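Local coordinates for dihydrodipicolinate synthase (Rhodopseudomonas palustris, PDB 3DZ1), which probably catalyses the condensation of pyruvate with aspartate semialdehyde, a step of lysine biosynthesis, at residues 20-25 / 277-282; 46-51 / 65-70; 262-267 / 285-290. All blocks are in the same frame, centred on the assembly; numbering follows the deposited sequence.

Contact 1. Residues 20-25 / 277-282; sequences FHDDGK and SSAQRK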
ATOM      1  N   PHE A  20      22.024  -2.914  23.217  1.00 15.20           N
ATOM      2  CA  PHE A  20      23.250  -2.854  22.423  1.00 17.69           C
ATOM      3  C   PHE A  20      24.202  -1.812  22.996  1.00 18.47           C
ATOM      4  O   PHE A  20      23.783  -0.863  23.663  1.00 16.04           O
ATOM      5  CB  PHE A  20      22.972  -2.418  20.979  1.00 21.04           C
ATOM      6  CG  PHE A  20      22.132  -3.371  20.188  1.00 23.81           C
ATOM      7  CD1 PHE A  20      22.565  -4.670  19.943  1.00 25.54           C
ATOM      8  CD2 PHE A  20      20.924  -2.951  19.641  1.00 24.18           C
ATOM      9  CE1 PHE A  20      21.805  -5.534  19.160  1.00 25.84           C
ATOM     10  CE2 PHE A  20      20.160  -3.807  18.859  1.00 24.79           C
ATOM     11  CZ  PHE A  20      20.603  -5.101  18.617  1.00 25.36           C
ATOM     12  N   HIS A  21      25.488  -1.995  22.730  1.00 20.85           N
ATOM     13  CA  HIS A  21      26.479  -1.018  23.137  1.00 23.44           C
ATOM     14  C   HIS A  21      26.616  -0.172  21.872  1.00 24.24           C
ATOM     15  O   HIS A  21      25.986  -0.470  20.857  1.00 22.30           O
ATOM     16  CB  HIS A  21      27.804  -1.694  23.498  1.00 25.98           C
ATOM     17  CG  HIS A  21      27.771  -2.417  24.809  1.00 27.66           C
ATOM     18  ND1 HIS A  21      27.478  -1.785  25.999  1.00 30.75           N
ATOM     19  CD2 HIS A  21      28.002  -3.715  25.120  1.00 29.48           C
ATOM     20  CE1 HIS A  21      27.532  -2.662  26.986  1.00 30.72           C
ATOM     21  NE2 HIS A  21      27.849  -3.840  26.479  1.00 30.15           N
ATOM     22  N   ASP A  22      27.429   0.872  21.914  1.00 26.06           N
ATOM     23  CA  ASP A  22      27.589   1.747  20.757  1.00 28.96           C
ATOM     24  C   ASP A  22      28.162   1.073  19.506  1.00 29.92           C
ATOM     25  O   ASP A  22      27.815   1.441  18.381  1.00 29.28           O
ATOM     26  CB  ASP A  22      28.439   2.943  21.167  1.00 31.47           C
ATOM     27  CG  ASP A  22      27.880   3.645  22.394  1.00 34.01           C
ATOM     28  OD1 ASP A  22      26.868   4.368  22.261  1.00 33.52           O
ATOM     29  OD2 ASP A  22      28.443   3.454  23.493  1.00 34.63           O
ATOM     30  N   ASP A  23      29.028   0.082  19.695  1.00 30.73           N
ATOM     31  CA  ASP A  23      29.617  -0.628  18.564  1.00 32.18           C
ATOM     32  C   ASP A  23      28.587  -1.568  17.933  1.00 31.36           C
ATOM     33  O   ASP A  23      28.845  -2.192  16.899  1.00 31.79           O
ATOM     34  CB  ASP A  23      30.843  -1.425  19.020  1.00 36.34           C
ATOM     35  CG  ASP A  23      30.557  -2.291  20.232  1.00 39.69           C
ATOM     36  OD1 ASP A  23      29.497  -2.946  20.254  1.00 42.47           O
ATOM     37  OD2 ASP A  23      31.392  -2.327  21.162  1.00 42.72           O
ATOM     38  N   GLY A  24      27.419  -1.668  18.563  1.00 28.59           N
ATOM     39  CA  GLY A  24      26.370  -2.525  18.043  1.00 24.90           C
ATOM     40  C   GLY A  24      26.351  -3.935  18.602  1.00 23.24           C
ATOM     41  O   GLY A  24      25.486  -4.736  18.240  1.00 22.02           O
ATOM     42  N   LYS A  25      27.295  -4.257  19.483  1.00 21.95           N
ATOM     43  CA  LYS A  25      27.335  -5.594  20.063  1.00 21.79           C
ATOM     44  C   LYS A  25      26.285  -5.725  21.154  1.00 19.59           C
ATOM     45  O   LYS A  25      25.996  -4.768  21.881  1.00 17.48           O
ATOM     46  CB  LYS A  25      28.717  -5.906  20.647  1.00 23.76           C
ATOM     47  CG  LYS A  25      29.008  -5.175  21.928  1.00 27.98           C
ATOM     48  CD  LYS A  25      30.449  -5.326  22.337  1.00 32.41           C
ATOM     49  CE  LYS A  25      30.730  -4.434  23.522  1.00 34.18           C
ATOM     50  NZ  LYS A  25      32.142  -4.491  23.937  1.00 37.17           N
ATOM     51  N   SER A 277      23.766   1.510  27.443  1.00 16.33           N
ATOM     52  CA  SER A 277      23.732   2.389  26.283  1.00 15.54           C
ATOM     53  C   SER A 277      22.349   2.374  25.646  1.00 16.10           C
ATOM     54  O   SER A 277      21.645   1.366  25.695  1.00 15.30           O
ATOM     55  CB  SER A 277      24.765   1.941  25.246  1.00 16.51           C
ATOM     56  OG  SER A 277      24.601   2.662  24.035  1.00 19.00           O
ATOM     57  N   SER A 278      21.973   3.499  25.048  1.00 15.27           N
ATOM     58  CA  SER A 278      20.678   3.638  24.390  1.00 15.73           C
ATOM     59  C   SER A 278      20.811   3.335  22.901  1.00 15.82           C
ATOM     60  O   SER A 278      19.879   3.536  22.130  1.00 15.63           O
ATOM     61  CB  SER A 278      20.153   5.061  24.571  1.00 17.26           C
ATOM     62  OG  SER A 278      21.063   6.005  24.028  1.00 19.89           O
ATOM     63  N   ALA A 279      21.975   2.835  22.510  1.00 15.91           N
ATOM     64  CA  ALA A 279      22.259   2.522  21.114  1.00 17.92           C
ATOM     65  C   ALA A 279      21.334   1.507  20.441  1.00 17.44           C
ATOM     66  O   ALA A 279      20.824   0.578  21.074  1.00 15.61           O
ATOM     67  CB  ALA A 279      23.707   2.048  20.988  1.00 16.55           C
ATOM     68  N   GLN A 280      21.124   1.720  19.146  1.00 18.92           N
ATOM     69  CA  GLN A 280      20.329   0.834  18.303  1.00 20.24           C
ATOM     70  C   GLN A 280      21.272   0.479  17.163  1.00 20.01           C
ATOM     71  O   GLN A 280      22.299   1.133  16.982  1.00 19.26           O
ATOM     72  CB  GLN A 280      19.130   1.554  17.692  1.00 20.99           C
ATOM     73  CG  GLN A 280      18.280   2.352  18.639  1.00 23.72           C
ATOM     74  CD  GLN A 280      17.262   3.194  17.900  1.00 24.03           C
ATOM     75  OE1 GLN A 280      16.747   4.171  18.436  1.00 26.07           O
ATOM     76  NE2 GLN A 280      16.963   2.814  16.661  1.00 22.48           N
ATOM     77  N   ARG A 281      20.933  -0.547  16.396  1.00 18.92           N
ATOM     78  CA  ARG A 281      21.755  -0.919  15.256  1.00 19.31           C
ATOM     79  C   ARG A 281      21.171  -0.214  14.037  1.00 18.57           C
ATOM     80  O   ARG A 281      20.001   0.166  14.040  1.00 18.71           O
ATOM     81  CB  ARG A 281      21.725  -2.430  15.041  1.00 20.74           C
ATOM     82  CG  ARG A 281      22.557  -3.218  16.027  1.00 25.22           C
ATOM     83  CD  ARG A 281      22.698  -4.653  15.561  1.00 28.34           C
ATOM     84  NE  ARG A 281      23.650  -5.404  16.368  1.00 30.70           N
ATOM     85  CZ  ARG A 281      23.983  -6.668  16.137  1.00 33.58           C
ATOM     86  NH1 ARG A 281      23.438  -7.320  15.121  1.00 33.61           N
ATOM     87  NH2 ARG A 281      24.860  -7.277  16.922  1.00 33.95           N
ATOM     88  N   LYS A 282      21.982  -0.025  13.001  1.00 19.34           N
ATOM     89  CA  LYS A 282      21.502   0.627  11.786  1.00 19.59           C
ATOM     90  C   LYS A 282      20.531  -0.324  11.087  1.00 18.96           C
ATOM     91  O   LYS A 282      20.744  -1.533  11.081  1.00 18.46           O
ATOM     92  CB  LYS A 282      22.667   0.932  10.843  1.00 21.46           C
ATOM     93  CG  LYS A 282      23.723   1.872  11.402  1.00 26.45           C
ATOM     94  CD  LYS A 282      24.777   2.178  10.343  1.00 29.85           C
ATOM     95  CE  LYS A 282      25.900   3.043  10.897  1.00 32.46           C
ATOM     96  NZ  LYS A 282      26.666   2.339  11.965  1.00 34.38           N
TER
HETATM   97  O   HOH W   1      20.650  -0.361  23.658  1.00  9.40           O
HETATM   98  O   HOH W   2      26.545   4.776  25.232  1.00 19.48           O

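Contact 2. Residues 46-51 / 65-70; sequences VTVLGI and AVATRF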
ATOM      1  N   VAL A  46       7.611 -11.609  29.632  1.00  7.85           N
ATOM      2  CA  VAL A  46       8.441 -10.763  28.794  1.00  7.82           C
ATOM      3  C   VAL A  46       8.387 -11.282  27.363  1.00  7.44           C
ATOM      4  O   VAL A  46       8.441 -12.490  27.136  1.00  8.12           O
ATOM      5  CB  VAL A  46       9.919 -10.779  29.276  1.00  9.45           C
ATOM      6  CG1 VAL A  46      10.745  -9.762  28.491  1.00 10.20           C
ATOM      7  CG2 VAL A  46       9.986 -10.479  30.772  1.00  9.34           C
ATOM      8  N   THR A  47       8.260 -10.370  26.406  1.00  6.52           N
ATOM      9  CA  THR A  47       8.238 -10.746  24.997  1.00  8.24           C
ATOM     10  C   THR A  47       9.560 -10.252  24.422  1.00  8.51           C
ATOM     11  O   THR A  47       9.954  -9.108  24.653  1.00  7.12           O
ATOM     12  CB  THR A  47       7.039 -10.103  24.277  1.00  8.09           C
ATOM     13  OG1 THR A  47       5.828 -10.598  24.866  1.00 10.23           O
ATOM     14  CG2 THR A  47       7.044 -10.461  22.787  1.00  8.54           C
ATOM     15  N   VAL A  48      10.258 -11.120  23.693  1.00  8.37           N
ATOM     16  CA  VAL A  48      11.555 -10.756  23.143  1.00  9.46           C
ATOM     17  C   VAL A  48      11.669 -10.892  21.629  1.00 10.18           C
ATOM     18  O   VAL A  48      10.850 -11.548  20.985  1.00 12.16           O
ATOM     19  CB  VAL A  48      12.682 -11.594  23.794  1.00  7.52           C
ATOM     20  CG1 VAL A  48      12.693 -11.367  25.292  1.00 10.35           C
ATOM     21  CG2 VAL A  48      12.485 -13.067  23.493  1.00  7.96           C
ATOM     22  N   LEU A  49      12.709 -10.265  21.083  1.00 11.37           N
ATOM     23  CA  LEU A  49      12.980 -10.269  19.652  1.00 12.88           C
ATOM     24  C   LEU A  49      11.893  -9.521  18.892  1.00 14.44           C
ATOM     25  O   LEU A  49      11.317  -8.567  19.411  1.00 14.45           O
ATOM     26  CB  LEU A  49      13.127 -11.705  19.131  1.00 13.59           C
ATOM     27  CG  LEU A  49      14.318 -12.460  19.744  1.00 14.96           C
ATOM     28  CD1 LEU A  49      14.456 -13.830  19.106  1.00 14.08           C
ATOM     29  CD2 LEU A  49      15.590 -11.651  19.535  1.00 16.84           C
ATOM     30  N   GLY A  50      11.607  -9.944  17.667  1.00 15.35           N
ATOM     31  CA  GLY A  50      10.604  -9.246  16.886  1.00 17.53           C
ATOM     32  C   GLY A  50      11.089  -7.849  16.525  1.00 19.57           C
ATOM     33  O   GLY A  50      12.238  -7.490  16.796  1.00 20.46           O
ATOM     34  N   ILE A  51      10.213  -7.053  15.920  1.00 19.43           N
ATOM     35  CA  ILE A  51      10.554  -5.693  15.511  1.00 19.36           C
ATOM     36  C   ILE A  51      11.052  -4.799  16.646  1.00 19.07           C
ATOM     37  O   ILE A  51      12.103  -4.162  16.524  1.00 17.76           O
ATOM     38  CB  ILE A  51       9.346  -4.996  14.848  1.00 20.66           C
ATOM     39  CG1 ILE A  51       8.912  -5.782  13.611  1.00 22.39           C
ATOM     40  CG2 ILE A  51       9.704  -3.566  14.478  1.00 20.09           C
ATOM     41  CD1 ILE A  51      10.011  -5.971  12.588  1.00 24.99           C
ATOM     42  N   ALA A  65      20.745 -16.366  20.640  1.00 16.23           N
ATOM     43  CA  ALA A  65      21.452 -16.078  21.886  1.00 16.44           C
ATOM     44  C   ALA A  65      20.660 -15.098  22.751  1.00 17.19           C
ATOM     45  O   ALA A  65      20.523 -15.292  23.955  1.00 18.43           O
ATOM     46  CB  ALA A  65      22.838 -15.507  21.588  1.00 15.71           C
ATOM     47  N   VAL A  66      20.136 -14.045  22.133  1.00 15.70           N
ATOM     48  CA  VAL A  66      19.363 -13.051  22.868  1.00 14.45           C
ATOM     49  C   VAL A  66      18.130 -13.695  23.495  1.00 13.06           C
ATOM     50  O   VAL A  66      17.892 -13.565  24.698  1.00 12.47           O
ATOM     51  CB  VAL A  66      18.922 -11.901  21.944  1.00 15.33           C
ATOM     52  CG1 VAL A  66      18.040 -10.924  22.707  1.00 12.87           C
ATOM     53  CG2 VAL A  66      20.150 -11.182  21.395  1.00 16.19           C
ATOM     54  N   ALA A  67      17.353 -14.396  22.676  1.00 14.19           N
ATOM     55  CA  ALA A  67      16.152 -15.056  23.161  1.00 14.07           C
ATOM     56  C   ALA A  67      16.503 -15.984  24.317  1.00 15.34           C
ATOM     57  O   ALA A  67      15.800 -16.017  25.328  1.00 14.63           O
ATOM     58  CB  ALA A  67      15.501 -15.844  22.042  1.00 15.64           C
ATOM     59  N   THR A  68      17.593 -16.734  24.164  1.00 14.71           N
ATOM     60  CA  THR A  68      18.031 -17.672  25.199  1.00 14.25           C
ATOM     61  C   THR A  68      18.442 -16.968  26.489  1.00 13.29           C
ATOM     62  O   THR A  68      18.094 -17.413  27.584  1.00 12.75           O
ATOM     63  CB  THR A  68      19.215 -18.536  24.714  1.00 14.84           C
ATOM     64  OG1 THR A  68      18.824 -19.278  23.555  1.00 16.44           O
ATOM     65  CG2 THR A  68      19.638 -19.515  25.792  1.00 17.49           C
ATOM     66  N   ARG A  69      19.177 -15.870  26.360  1.00 13.37           N
ATOM     67  CA  ARG A  69      19.623 -15.114  27.527  1.00 14.14           C
ATOM     68  C   ARG A  69      18.416 -14.700  28.367  1.00 14.13           C
ATOM     69  O   ARG A  69      18.415 -14.860  29.592  1.00 12.22           O
ATOM     70  CB  ARG A  69      20.389 -13.863  27.089  1.00 17.00           C
ATOM     71  CG  ARG A  69      21.045 -13.099  28.232  1.00 23.01           C
ATOM     72  CD  ARG A  69      22.423 -13.652  28.535  1.00 27.11           C
ATOM     73  NE  ARG A  69      23.049 -13.002  29.685  1.00 28.19           N
ATOM     74  CZ  ARG A  69      24.318 -13.180  30.040  1.00 28.66           C
ATOM     75  NH1 ARG A  69      25.096 -13.984  29.330  1.00 27.15           N
ATOM     76  NH2 ARG A  69      24.805 -12.570  31.109  1.00 28.10           N
ATOM     77  N   PHE A  70      17.393 -14.164  27.702  1.00 12.85           N
ATOM     78  CA  PHE A  70      16.171 -13.726  28.378  1.00 12.01           C
ATOM     79  C   PHE A  70      15.413 -14.889  29.010  1.00 12.65           C
ATOM     80  O   PHE A  70      14.945 -14.793  30.147  1.00 11.04           O
ATOM     81  CB  PHE A  70      15.240 -13.011  27.392  1.00 13.85           C
ATOM     82  CG  PHE A  70      15.551 -11.551  27.200  1.00 14.98           C
ATOM     83  CD1 PHE A  70      15.353 -10.642  28.233  1.00 17.02           C
ATOM     84  CD2 PHE A  70      16.013 -11.080  25.974  1.00 16.80           C
ATOM     85  CE1 PHE A  70      15.606  -9.282  28.048  1.00 16.33           C
ATOM     86  CE2 PHE A  70      16.270  -9.724  25.780  1.00 16.83           C
ATOM     87  CZ  PHE A  70      16.065  -8.825  26.818  1.00 16.33           C
TER

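Contact 3. Residues 262-267 / 285-290; sequences LSVRKY and ASLTDT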
ATOM      1  N   LEU A 262      11.429   3.825  19.504  1.00 17.83           N
ATOM      2  CA  LEU A 262      12.514   3.017  20.051  1.00 16.97           C
ATOM      3  C   LEU A 262      13.571   3.910  20.685  1.00 13.94           C
ATOM      4  O   LEU A 262      14.141   3.573  21.722  1.00 11.17           O
ATOM      5  CB  LEU A 262      13.154   2.170  18.950  1.00 19.17           C
ATOM      6  CG  LEU A 262      14.287   1.244  19.399  1.00 21.03           C
ATOM      7  CD1 LEU A 262      13.774   0.264  20.450  1.00 20.66           C
ATOM      8  CD2 LEU A 262      14.829   0.495  18.194  1.00 22.05           C
ATOM      9  N   SER A 263      13.832   5.050  20.051  1.00 12.81           N
ATOM     10  CA  SER A 263      14.816   5.994  20.564  1.00 12.59           C
ATOM     11  C   SER A 263      14.363   6.540  21.906  1.00 11.81           C
ATOM     12  O   SER A 263      15.180   6.754  22.803  1.00 12.08           O
ATOM     13  CB  SER A 263      15.015   7.151  19.584  1.00 13.84           C
ATOM     14  OG  SER A 263      15.572   6.677  18.372  1.00 17.52           O
ATOM     15  N   VAL A 264      13.061   6.771  22.043  1.00 10.44           N
ATOM     16  CA  VAL A 264      12.526   7.291  23.295  1.00 11.37           C
ATOM     17  C   VAL A 264      12.650   6.236  24.389  1.00 10.27           C
ATOM     18  O   VAL A 264      13.105   6.531  25.495  1.00  9.13           O
ATOM     19  CB  VAL A 264      11.045   7.712  23.151  1.00 10.43           C
ATOM     20  CG1 VAL A 264      10.477   8.111  24.512  1.00 10.66           C
ATOM     21  CG2 VAL A 264      10.934   8.883  22.181  1.00 12.56           C
ATOM     22  N   ARG A 265      12.248   5.008  24.069  1.00 10.45           N
ATOM     23  CA  ARG A 265      12.313   3.892  25.015  1.00 10.98           C
ATOM     24  C   ARG A 265      13.719   3.663  25.542  1.00 10.28           C
ATOM     25  O   ARG A 265      13.942   3.612  26.749  1.00 10.26           O
ATOM     26  CB  ARG A 265      11.872   2.583  24.358  1.00 12.64           C
ATOM     27  CG  ARG A 265      10.406   2.473  24.015  1.00 20.04           C
ATOM     28  CD  ARG A 265      10.143   1.143  23.318  1.00 18.74           C
ATOM     29  NE  ARG A 265       8.750   0.989  22.918  1.00 23.47           N
ATOM     30  CZ  ARG A 265       8.126   1.773  22.045  1.00 24.64           C
ATOM     31  NH1 ARG A 265       8.769   2.776  21.472  1.00 27.55           N
ATOM     32  NH2 ARG A 265       6.855   1.551  21.742  1.00 28.38           N
ATOM     33  N   LYS A 266      14.664   3.486  24.626  1.00 11.07           N
ATOM     34  CA  LYS A 266      16.041   3.230  25.018  1.00  9.81           C
ATOM     35  C   LYS A 266      16.674   4.390  25.773  1.00 10.19           C
ATOM     36  O   LYS A 266      17.478   4.177  26.682  1.00  8.55           O
ATOM     37  CB  LYS A 266      16.870   2.850  23.790  1.00 10.92           C
ATOM     38  CG  LYS A 266      16.586   1.419  23.317  1.00 13.80           C
ATOM     39  CD  LYS A 266      17.618   0.934  22.311  1.00 13.97           C
ATOM     40  CE  LYS A 266      17.575  -0.579  22.179  1.00 14.76           C
ATOM     41  NZ  LYS A 266      18.665  -1.090  21.305  1.00 12.82           N
ATOM     42  N   TYR A 267      16.309   5.613  25.406  1.00 10.06           N
ATOM     43  CA  TYR A 267      16.832   6.791  26.086  1.00 10.22           C
ATOM     44  C   TYR A 267      16.387   6.767  27.553  1.00 11.34           C
ATOM     45  O   TYR A 267      17.191   6.963  28.461  1.00 10.48           O
ATOM     46  CB  TYR A 267      16.311   8.064  25.409  1.00 13.09           C
ATOM     47  CG  TYR A 267      16.594   9.334  26.183  1.00 15.85           C
ATOM     48  CD1 TYR A 267      17.894   9.814  26.329  1.00 18.58           C
ATOM     49  CD2 TYR A 267      15.559  10.049  26.787  1.00 15.77           C
ATOM     50  CE1 TYR A 267      18.159  10.975  27.060  1.00 18.71           C
ATOM     51  CE2 TYR A 267      15.810  11.209  27.520  1.00 16.27           C
ATOM     52  CZ  TYR A 267      17.112  11.665  27.654  1.00 17.27           C
ATOM     53  OH  TYR A 267      17.365  12.801  28.384  1.00 15.62           O
ATOM     54  N   ALA A 285      17.984   6.056  14.222  1.00 30.71           N
ATOM     55  CA  ALA A 285      18.549   7.332  14.648  1.00 32.12           C
ATOM     56  C   ALA A 285      18.163   7.668  16.078  1.00 32.25           C
ATOM     57  O   ALA A 285      17.045   7.395  16.507  1.00 33.33           O
ATOM     58  CB  ALA A 285      18.093   8.446  13.707  1.00 31.91           C
ATOM     59  N   SER A 286      19.101   8.266  16.808  1.00 31.69           N
ATOM     60  CA  SER A 286      18.873   8.654  18.195  1.00 31.56           C
ATOM     61  C   SER A 286      18.094   9.968  18.281  1.00 29.25           C
ATOM     62  O   SER A 286      17.899  10.656  17.279  1.00 28.57           O
ATOM     63  CB  SER A 286      20.210   8.797  18.924  1.00 33.56           C
ATOM     64  OG  SER A 286      20.008   9.155  20.279  1.00 39.44           O
ATOM     65  N   LEU A 287      17.646  10.309  19.484  1.00 26.45           N
ATOM     66  CA  LEU A 287      16.890  11.538  19.688  1.00 23.75           C
ATOM     67  C   LEU A 287      17.765  12.777  19.549  1.00 20.86           C
ATOM     68  O   LEU A 287      18.931  12.773  19.952  1.00 19.79           O
ATOM     69  CB  LEU A 287      16.253  11.547  21.080  1.00 23.40           C
ATOM     70  CG  LEU A 287      15.228  10.470  21.429  1.00 25.07           C
ATOM     71  CD1 LEU A 287      14.855  10.596  22.899  1.00 26.22           C
ATOM     72  CD2 LEU A 287      14.000  10.610  20.542  1.00 24.91           C
ATOM     73  N   THR A 288      17.197  13.836  18.978  1.00 17.92           N
ATOM     74  CA  THR A 288      17.911  15.097  18.834  1.00 16.56           C
ATOM     75  C   THR A 288      17.992  15.686  20.238  1.00 15.39           C
ATOM     76  O   THR A 288      17.293  15.229  21.147  1.00 13.44           O
ATOM     77  CB  THR A 288      17.135  16.093  17.955  1.00 16.31           C
ATOM     78  OG1 THR A 288      15.841  16.321  18.528  1.00 16.04           O
ATOM     79  CG2 THR A 288      16.969  15.558  16.543  1.00 16.32           C
ATOM     80  N   ASP A 289      18.839  16.693  20.421  1.00 14.58           N
ATOM     81  CA  ASP A 289      18.976  17.342  21.723  1.00 14.26           C
ATOM     82  C   ASP A 289      17.616  17.866  22.192  1.00 13.08           C
ATOM     83  O   ASP A 289      17.253  17.738  23.360  1.00 12.53           O
ATOM     84  CB  ASP A 289      19.965  18.512  21.627  1.00 17.73           C
ATOM     85  CG  ASP A 289      20.307  19.105  22.984  1.00 22.63           C
ATOM     86  OD1 ASP A 289      21.149  18.519  23.696  1.00 25.76           O
ATOM     87  OD2 ASP A 289      19.729  20.154  23.344  1.00 25.28           O
ATOM     88  N   THR A 290      16.861  18.451  21.268  1.00 12.26           N
ATOM     89  CA  THR A 290      15.546  18.996  21.595  1.00 10.99           C
ATOM     90  C   THR A 290      14.548  17.915  22.001  1.00 11.32           C
ATOM     91  O   THR A 290      13.831  18.073  22.985  1.00  9.79           O
ATOM     92  CB  THR A 290      14.989  19.800  20.410  1.00 11.42           C
ATOM     93  OG1 THR A 290      15.836  20.933  20.181  1.00 14.26           O
ATOM     94  CG2 THR A 290      13.582  20.287  20.697  1.00 10.54           C
TER

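Contact 1. Residues 20-25 / 277-282
Arg281 starts out with CG anti to its own carbonyl carbon (chi1 -76°), and its chain then runs extended from CG to NE. Phe20 takes the same first turn. The two side chains cross at about a right angle, with the CG-CD stem of the arginine laid over one face of the ring. The contact joins two loops at the rim of a TIM barrel: residues 20-25 follow the first strand, and residues 277-282 precede the last helix. The methylene stem does the touching. CG of Arg281 sits above the middle of the Phe20 ring, 3.7 Å from its centroid, in a CH-pi contact. The guanidinium plane is tilted only 20° from the ring plane.

Past the ring, the guanidinium grips one backbone atom side-on. Arg281 NE bonds to Gly24 O at 2.7 Å with an N-H...O angle of 149°. Arg281 NH2 reaches the same Gly24 O at 2.9 Å, less straight and tilted from the carbonyl plane. The oxygen lies in the guanidinium plane, which fixes the rotation of the group. Arg281 NH2 also makes a salt bridge to Glu62.

Gly24 closes a type I beta turn that begins at His21. At its backbone angles a side chain would press on the carbonyl oxygen of Asp23.

At the other end, Ala279 CB packs against His21 O at 3.4 Å. Ser277 OG accepts from Ala279 N at 3.0 Å, an ST turn that braces the second loop. One water accepts from Phe20 N and also lies in reach of Ser277 O and Ala279 O. A second water donates to Asp22 OD2 at 2.9 Å and lies 3.1 Å from Ser277 OG.

Contact 2. Residues 46-51 / 65-70
Val66 is the first residue of 65-70 to meet residues 46-51. Its CG1 touches Leu49 CD2 at 4.1 Å, and the two side chains run obliquely across each other. The contact belongs to the beta-alpha-beta unit made by strand 45-48, helix 60-73 and strand 78-82 of the TIM barrel. It packs the helix on the outside of the strand through apolar side chains alone.

Ala67 comes next. Its methyl CB meets the other branch of the same leucine, Leu49 CD1, at 3.7 Å. The forked end of Leu49 thus touches two successive helix residues, one with each methyl. Ala67 and Val48 have the nearest CA atoms of the two segments, 6.3 Å apart. Val48 CG2 lies 4.2 Å from Ala67 CA.

One turn on from Val66, Phe70 gives the tightest packing. The side chains of Val48 and Phe70 lie alongside, pointing opposite ways. The first torsion of Val48 (chi1 -59°) sets CG1 anti to the carbonyl carbon and lays it over one face of the Phe70 ring. This is a CH-pi contact, 28° off the ring normal.

Around this core, Val48 also touches Val79 and Val81 of the next strand. Phe70 reaches Ile31 and Thr35 of helix 28-40. The side chain of Val48 is about 10 Å from that of Met217, a predicted pyruvate-binding residue.

The valine methyl is not centred on the ring. It stands 3.3 Å above the plane, offset toward the rim, with Val48 CG1 3.4 Å from both CG and CD2 of Phe70.

Contact 3. Residues 262-267 / 285-290
Leu287 puts its forked end against one side of helix 260-271. Its CD2 touches Ser263 CB at 3.7 Å and Val264 CG2 at 3.9 Å. Its CD1 lies 3.9 Å from Tyr267 CB and meets the tyrosine ring obliquely. The two methyls thus span one helical turn, from Ser263 to Tyr267. With CG anti to the carbonyl carbon (chi1 -62°), the leucine reaches across from its loop to this side of the helix. Cutting the leucine back to an alanine removes both methyls, and a gap is likely to open between Ser263, Val264 and Tyr267.

The polar part lies two residues earlier. Ser263 OG comes to 2.5 Å from Ala285 O, very short for a hydrogen bond. Gln280 OE1 is a second acceptor for the same hydroxyl, and which one takes the proton is not settled. Leu287 N is buried here with no partner in the model.

Farther out, the ring end of Tyr267 is held by a hydrogen bond from its OH to Asp296. Leu287 itself also packs on Val295. Thr288 is the N-cap of the following helix, and its OG1 bonds to Ala291 N. The same OG1 is hydrogen-bonded to Glu177 of the third subunit.

The contact therefore ties helix 260-271 to the loop that leads into helix 289-301. Tyr267 bridges to that last helix through Arg292 and Val295. On another flank, Val264 packs on Tyr254 and Glu255 at the end of helix 238-255.

In the fold
From the N terminus, the chain passes strand 11-15 and reaches residues 20-25, where contact 1 opens. It closes only at 277-282, so it spans most of the barrel. Contact 2 opens and closes within that span, over a single strand-to-helix step near the start of the barrel. Contact 3 opens at 262-267, before contact 1 has closed, and ends at 285-290, so the two cross along the chain. They also touch: Lys266 NZ probably bonds to Ala279 O at 2.7 Å. Contact 2 touches neither. Together, contacts 1 and 3 tie the C-terminal helices to an early loop, and contact 2 seats one barrel helix.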